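Local coordinates for probable transcriptional regulator, TetR family protein (Rhodococcus sp., PDB 3BJB) that probably acts as a DNA-binding transcription factor of the TetR family, recognising cis-regulatory DNA through a predicted helix-turn-helix motif, at residues H68-V73 with I121-T126; R140-I145 with L165-W170. All coordinates share one frame; numbering follows the deposited sequence.

Contact 1: residues H68-V73 with I121-T126; sequences HLFVAV and IQSTST
Phe70 and Val71 meet Ser123 and Thr124 where helix 66-86, the element that in the TetR fold leads from the N-terminal DNA-binding head into the C-terminal core, crosses helix 114-126. The short axes of 68-73 and 121-126 come within 8.5 Å of each other, with their N-to-C directions 115° apart. The small side chain of Ser123 faces Phe70, and the CA atoms of the two lie 6.2 Å apart; no hydrogen bond spans the two segments, which leaves van der Waals contact to carry the junction.

Ser123 makes the closest touch, its OG resting 3.4 Å from Phe70 CB. Behind it, Ser123 CB comes to 3.8 Å from the same Phe70 CB. The benzyl group thus meets the serine mainly through CB, the root of its side chain, because CG sits beside the backbone N and anti to the carbonyl carbon (chi1 -71°), and the ring leads away from helix 114-126. It goes instead to Ala35 of helix 22-37 and to Leu40, within the DNA-binding head, so a single residue contacts both domains.

The hydroxyls of Ser123 and Thr124 turn to their own helix, making weak hydrogen bonds to the carbonyl oxygens of Ala119 and Met120. Ser125, the next residue along, packs on Gln175 of the second subunit.

Val71 lies alongside the crossing more loosely. Its CG2 methyl is 4.2 Å from both Ser123 O and Thr124 OG1. Within 121-126, Ser125 OG donates to Ile121 O at 3.2 Å, arriving above the carbonyl plane on an oxygen that also accepts from Ser125 N.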
loop_
_atom_site.group_PDB
_atom_site.type_symbol
_atom_site.label_atom_id
_atom_site.label_comp_id
_atom_site.label_asym_id
_atom_site.label_seq_id
_atom_site.Cartn_x
_atom_site.Cartn_y
_atom_site.Cartn_z
ATOM N N HIS B 68 -10.303 -4.614 12.328
ATOM C CA HIS B 68 -10.438 -3.633 13.421
ATOM C C HIS B 68 -9.308 -3.800 14.424
ATOM O O HIS B 68 -8.677 -2.826 14.839
ATOM C CB HIS B 68 -11.752 -3.794 14.214
ATOM C CG HIS B 68 -12.974 -3.259 13.532
ATOM N ND1 HIS B 68 -13.635 -3.952 12.537
ATOM C CD2 HIS B 68 -13.692 -2.130 13.753
ATOM C CE1 HIS B 68 -14.693 -3.256 12.152
ATOM N NE2 HIS B 68 -14.752 -2.148 12.874
ATOM N N LEU B 69 -9.097 -5.039 14.850
ATOM C CA LEU B 69 -8.116 -5.331 15.870
ATOM C C LEU B 69 -6.728 -4.897 15.421
ATOM O O LEU B 69 -6.060 -4.137 16.132
ATOM C CB LEU B 69 -8.161 -6.798 16.251
ATOM C CG LEU B 69 -7.030 -7.350 17.089
ATOM C CD1 LEU B 69 -7.124 -6.831 18.540
ATOM C CD2 LEU B 69 -7.132 -8.875 17.022
ATOM N N PHE B 70 -6.307 -5.323 14.227
ATOM C CA PHE B 70 -4.979 -4.931 13.749
ATOM C C PHE B 70 -4.763 -3.452 13.396
ATOM O O PHE B 70 -3.638 -2.968 13.380
ATOM C CB PHE B 70 -4.510 -5.873 12.669
ATOM C CG PHE B 70 -4.182 -7.185 13.194
ATOM C CD1 PHE B 70 -3.032 -7.368 13.934
ATOM C CD2 PHE B 70 -5.048 -8.262 12.994
ATOM C CE1 PHE B 70 -2.724 -8.629 14.466
ATOM C CE2 PHE B 70 -4.744 -9.521 13.514
ATOM C CZ PHE B 70 -3.589 -9.695 14.258
ATOM N N VAL B 71 -5.846 -2.732 13.168
ATOM C CA VAL B 71 -5.786 -1.289 13.050
ATOM C C VAL B 71 -5.514 -0.683 14.418
ATOM O O VAL B 71 -4.666 0.193 14.551
ATOM C CB VAL B 71 -7.079 -0.734 12.457
ATOM C CG1 VAL B 71 -7.202 0.772 12.743
ATOM C CG2 VAL B 71 -7.125 -1.020 10.958
ATOM N N ALA B 72 -6.211 -1.168 15.439
ATOM C CA ALA B 72 -5.940 -0.762 16.819
ATOM C C ALA B 72 -4.528 -1.170 17.250
ATOM O O ALA B 72 -3.917 -0.465 18.041
ATOM C CB ALA B 72 -6.978 -1.348 17.778
ATOM N N VAL B 73 -4.017 -2.308 16.761
ATOM C CA VAL B 73 -2.642 -2.724 17.100
ATOM C C VAL B 73 -1.675 -1.718 16.507
ATOM O O VAL B 73 -0.796 -1.246 17.202
ATOM C CB VAL B 73 -2.279 -4.171 16.649
ATOM C CG1 VAL B 73 -0.780 -4.355 16.566
ATOM C CG2 VAL B 73 -2.848 -5.204 17.599
ATOM N N ILE B 121 0.049 -3.366 8.203
ATOM C CA ILE B 121 0.017 -2.711 6.921
ATOM C C ILE B 121 -1.162 -3.257 6.066
ATOM O O ILE B 121 -1.978 -2.482 5.540
ATOM C CB ILE B 121 1.364 -2.924 6.185
ATOM C CG1 ILE B 121 2.566 -2.481 7.050
ATOM C CG2 ILE B 121 1.356 -2.324 4.765
ATOM C CD1 ILE B 121 2.843 -1.008 7.087
ATOM N N GLN B 122 -1.289 -4.573 5.928
ATOM C CA GLN B 122 -2.372 -5.037 5.065
ATOM C C GLN B 122 -3.677 -4.624 5.621
ATOM O O GLN B 122 -4.536 -4.190 4.876
ATOM C CB GLN B 122 -2.369 -6.520 4.811
ATOM C CG GLN B 122 -1.323 -6.884 3.840
ATOM C CD GLN B 122 -1.158 -8.392 3.715
ATOM O OE1 GLN B 122 -2.124 -9.171 3.916
ATOM N NE2 GLN B 122 0.068 -8.821 3.373
ATOM N N SER B 123 -3.814 -4.706 6.936
ATOM C CA SER B 123 -5.034 -4.277 7.609
ATOM C C SER B 123 -5.392 -2.832 7.343
ATOM O O SER B 123 -6.530 -2.533 7.084
ATOM C CB SER B 123 -4.927 -4.536 9.105
ATOM O OG SER B 123 -5.359 -5.845 9.399
ATOM N N THR B 124 -4.420 -1.943 7.375
ATOM C CA THR B 124 -4.631 -0.496 7.119
ATOM C C THR B 124 -4.895 -0.144 5.638
ATOM O O THR B 124 -5.548 0.849 5.322
ATOM C CB THR B 124 -3.434 0.270 7.692
ATOM O OG1 THR B 124 -3.516 0.199 9.121
ATOM C CG2 THR B 124 -3.392 1.724 7.229
ATOM N N SER B 125 -4.406 -0.993 4.742
ATOM C CA SER B 125 -4.728 -0.894 3.326
ATOM C C SER B 125 -6.187 -1.234 3.062
ATOM O O SER B 125 -6.885 -0.438 2.469
ATOM C CB SER B 125 -3.824 -1.794 2.500
ATOM O OG SER B 125 -2.506 -1.320 2.570
ATOM N N THR B 126 -6.651 -2.392 3.506
ATOM C CA THR B 126 -8.025 -2.803 3.243
ATOM C C THR B 126 -9.091 -2.083 4.106
ATOM O O THR B 126 -10.270 -2.243 3.854
ATOM C CB THR B 126 -8.215 -4.354 3.407
ATOM O OG1 THR B 126 -8.052 -4.733 4.783
ATOM C CG2 THR B 126 -7.218 -5.140 2.555
#

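Contact 2: residues R140-I145 with L165-W170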
loop_
_atom_site.group_PDB
_atom_site.type_symbol
_atom_site.label_atom_id
_atom_site.label_comp_id
_atom_site.label_asym_id
_atom_site.label_seq_id
_atom_site.Cartn_x
_atom_site.Cartn_y
_atom_site.Cartn_z
ATOM N N ARG B 140 -3.509 10.350 11.634
ATOM C CA ARG B 140 -3.438 11.439 12.596
ATOM C C ARG B 140 -2.274 11.258 13.568
ATOM O O ARG B 140 -1.487 12.195 13.797
ATOM C CB ARG B 140 -4.756 11.569 13.372
ATOM C CG ARG B 140 -5.929 12.171 12.594
ATOM C CD ARG B 140 -7.108 12.574 13.557
ATOM N NE ARG B 140 -7.675 11.389 14.217
ATOM C CZ ARG B 140 -8.404 11.377 15.329
ATOM N NH1 ARG B 140 -8.727 12.507 15.968
ATOM N NH2 ARG B 140 -8.835 10.213 15.797
ATOM N N ALA B 141 -2.149 10.050 14.118
ATOM C CA ALA B 141 -1.139 9.788 15.138
ATOM C C ALA B 141 0.199 9.953 14.492
ATOM O O ALA B 141 1.115 10.495 15.081
ATOM C CB ALA B 141 -1.278 8.399 15.720
ATOM N N PHE B 142 0.275 9.529 13.244
ATOM C CA PHE B 142 1.515 9.559 12.524
ATOM C C PHE B 142 1.912 10.981 12.238
ATOM O O PHE B 142 2.878 11.500 12.792
ATOM C CB PHE B 142 1.394 8.749 11.247
ATOM C CG PHE B 142 2.636 8.045 10.908
ATOM C CD1 PHE B 142 3.021 7.882 9.591
ATOM C CD2 PHE B 142 3.470 7.590 11.923
ATOM C CE1 PHE B 142 4.240 7.238 9.269
ATOM C CE2 PHE B 142 4.704 6.947 11.639
ATOM C CZ PHE B 142 5.091 6.757 10.307
ATOM N N ARG B 143 1.129 11.616 11.394
ATOM C CA ARG B 143 1.208 13.018 11.157
ATOM C C ARG B 143 1.667 13.857 12.385
ATOM O O ARG B 143 2.471 14.785 12.217
ATOM C CB ARG B 143 -0.155 13.462 10.660
ATOM C CG ARG B 143 -0.224 14.785 9.948
ATOM C CD ARG B 143 -1.656 15.238 9.963
ATOM N NE ARG B 143 -2.089 15.377 11.355
ATOM C CZ ARG B 143 -3.357 15.450 11.754
ATOM N NH1 ARG B 143 -4.357 15.384 10.864
ATOM N NH2 ARG B 143 -3.629 15.570 13.054
ATOM N N GLN B 144 1.165 13.562 13.595
ATOM C CA GLN B 144 1.593 14.307 14.801
ATOM C C GLN B 144 2.987 13.970 15.336
ATOM O O GLN B 144 3.564 14.752 16.082
ATOM C CB GLN B 144 0.600 14.169 15.958
ATOM C CG GLN B 144 -0.483 15.200 15.962
ATOM C CD GLN B 144 0.022 16.609 16.241
ATOM O OE1 GLN B 144 -0.714 17.571 16.050
ATOM N NE2 GLN B 144 1.266 16.739 16.707
ATOM N N ILE B 145 3.508 12.794 15.014
ATOM C CA ILE B 145 4.849 12.449 15.453
ATOM C C ILE B 145 5.863 13.211 14.630
ATOM O O ILE B 145 6.909 13.626 15.146
ATOM C CB ILE B 145 5.121 10.953 15.348
ATOM C CG1 ILE B 145 4.255 10.202 16.362
ATOM C CG2 ILE B 145 6.639 10.645 15.559
ATOM C CD1 ILE B 145 4.352 8.705 16.228
ATOM N N LEU B 165 0.981 13.123 1.538
ATOM C CA LEU B 165 1.747 12.525 0.437
ATOM C C LEU B 165 2.966 11.669 0.893
ATOM O O LEU B 165 3.235 10.612 0.323
ATOM C CB LEU B 165 2.185 13.607 -0.550
ATOM C CG LEU B 165 1.079 14.379 -1.298
ATOM C CD1 LEU B 165 1.690 15.460 -2.203
ATOM C CD2 LEU B 165 0.214 13.483 -2.126
ATOM N N LEU B 166 3.703 12.130 1.906
ATOM C CA LEU B 166 4.836 11.360 2.407
ATOM C C LEU B 166 4.391 10.025 3.022
ATOM O O LEU B 166 4.788 8.979 2.511
ATOM C CB LEU B 166 5.696 12.173 3.373
ATOM C CG LEU B 166 7.061 11.640 3.838
ATOM C CD1 LEU B 166 8.011 11.300 2.690
ATOM C CD2 LEU B 166 7.732 12.614 4.817
ATOM N N VAL B 167 3.547 10.030 4.066
ATOM C CA VAL B 167 3.204 8.731 4.702
ATOM C C VAL B 167 2.565 7.789 3.697
ATOM O O VAL B 167 2.626 6.571 3.852
ATOM C CB VAL B 167 2.371 8.796 6.037
ATOM C CG1 VAL B 167 2.571 10.100 6.779
ATOM C CG2 VAL B 167 0.897 8.516 5.815
ATOM N N GLN B 168 1.982 8.367 2.650
ATOM C CA GLN B 168 1.364 7.577 1.579
ATOM C C GLN B 168 2.437 6.859 0.786
ATOM O O GLN B 168 2.529 5.635 0.849
ATOM C CB GLN B 168 0.411 8.414 0.689
ATOM C CG GLN B 168 -1.116 8.098 0.920
ATOM C CD GLN B 168 -1.396 6.625 1.406
ATOM O OE1 GLN B 168 -1.693 5.723 0.599
ATOM N NE2 GLN B 168 -1.285 6.397 2.733
ATOM N N LEU B 169 3.271 7.632 0.099
ATOM C CA LEU B 169 4.515 7.136 -0.478
ATOM C C LEU B 169 5.302 6.199 0.461
ATOM O O LEU B 169 5.925 5.243 0.013
ATOM C CB LEU B 169 5.385 8.304 -0.908
ATOM C CG LEU B 169 6.792 8.040 -1.434
ATOM C CD1 LEU B 169 6.843 6.888 -2.389
ATOM C CD2 LEU B 169 7.241 9.279 -2.157
ATOM N N TRP B 170 5.255 6.450 1.759
ATOM C CA TRP B 170 6.068 5.700 2.683
ATOM C C TRP B 170 5.510 4.303 2.845
ATOM O O TRP B 170 6.240 3.325 2.675
ATOM C CB TRP B 170 6.154 6.406 4.023
ATOM C CG TRP B 170 6.902 5.618 5.018
ATOM C CD1 TRP B 170 8.236 5.371 5.023
ATOM C CD2 TRP B 170 6.363 4.961 6.156
ATOM N NE1 TRP B 170 8.566 4.603 6.084
ATOM C CE2 TRP B 170 7.440 4.339 6.815
ATOM C CE3 TRP B 170 5.070 4.844 6.691
ATOM C CZ2 TRP B 170 7.283 3.596 7.982
ATOM C CZ3 TRP B 170 4.896 4.105 7.859
ATOM C CH2 TRP B 170 6.011 3.484 8.493
#
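Phe142 faces Val167 and Trp170 from the turn of one helix to the turn of another, and the backbones keep well apart: Phe142 CA is 8.0 Å from Val167 CA and 11.5 Å from Trp170 CA. The backbone bonds found run within each helix, such as the 2.7 Å bond from Trp170 N to Leu166 O, and none crosses between the segments. The distance is bridged by side chains.

Phe142 sets neighbouring atoms of its ring against the valine and the indole in turn. Val167 CG1 comes obliquely to within 3.6 Å of Phe142 CD1, while Val167 CB lies in the plane of the phenyl ring, at its edge, 3.7 Å from the same CD1. Further out along the ring, Phe142 CE1 approaches Trp170 CZ3 to 3.5 Å. The phenyl CZ stands over one face of the indole, yet the planes are inclined at 36° with the six-membered rings' centroids 5.1 Å apart, an oblique pairing of the two aromatics.

This is helix-to-helix packing inside the all-helical C-terminal domain of a TetR-family regulator, joining helices 134-150 and 157-179. Ile78 of helix 66-86 also touches Phe142, and Leu103 and Leu110 pack on Trp170.

An alanine at Phe142 would remove the ring that spans the two helices, and is likely to leave a gap beside Val167 and the indole face without its aromatic mate. Trp170 reaches across with CG anti to its own backbone nitrogen (chi1 176°), and its NE1 is hydrogen-bonded to Thr107 OG1 on helix 95-111.

How the contacts relate
Both contacts are buried, lie equally far from the chain centre (about 9 Å), and lack hydrogen bonds between their segments, but they join different parts of the fold. Contact 1 ties helix 66-86, coming from the DNA-binding head, to helix 114-126; contact 2 joins two helices of the C-terminal domain. Small hydroxyl residues in contact 1 go with close backbones, whereas contact 2 fills a wider separation with aromatic and branched side chains. Their centres are about 15 Å apart and their nearest atoms about 6 Å, without touching. Helix 66-86 serves both neighbourhoods, through Phe70 and Val71 in 68-73 and, further along, Ile78 against Phe142.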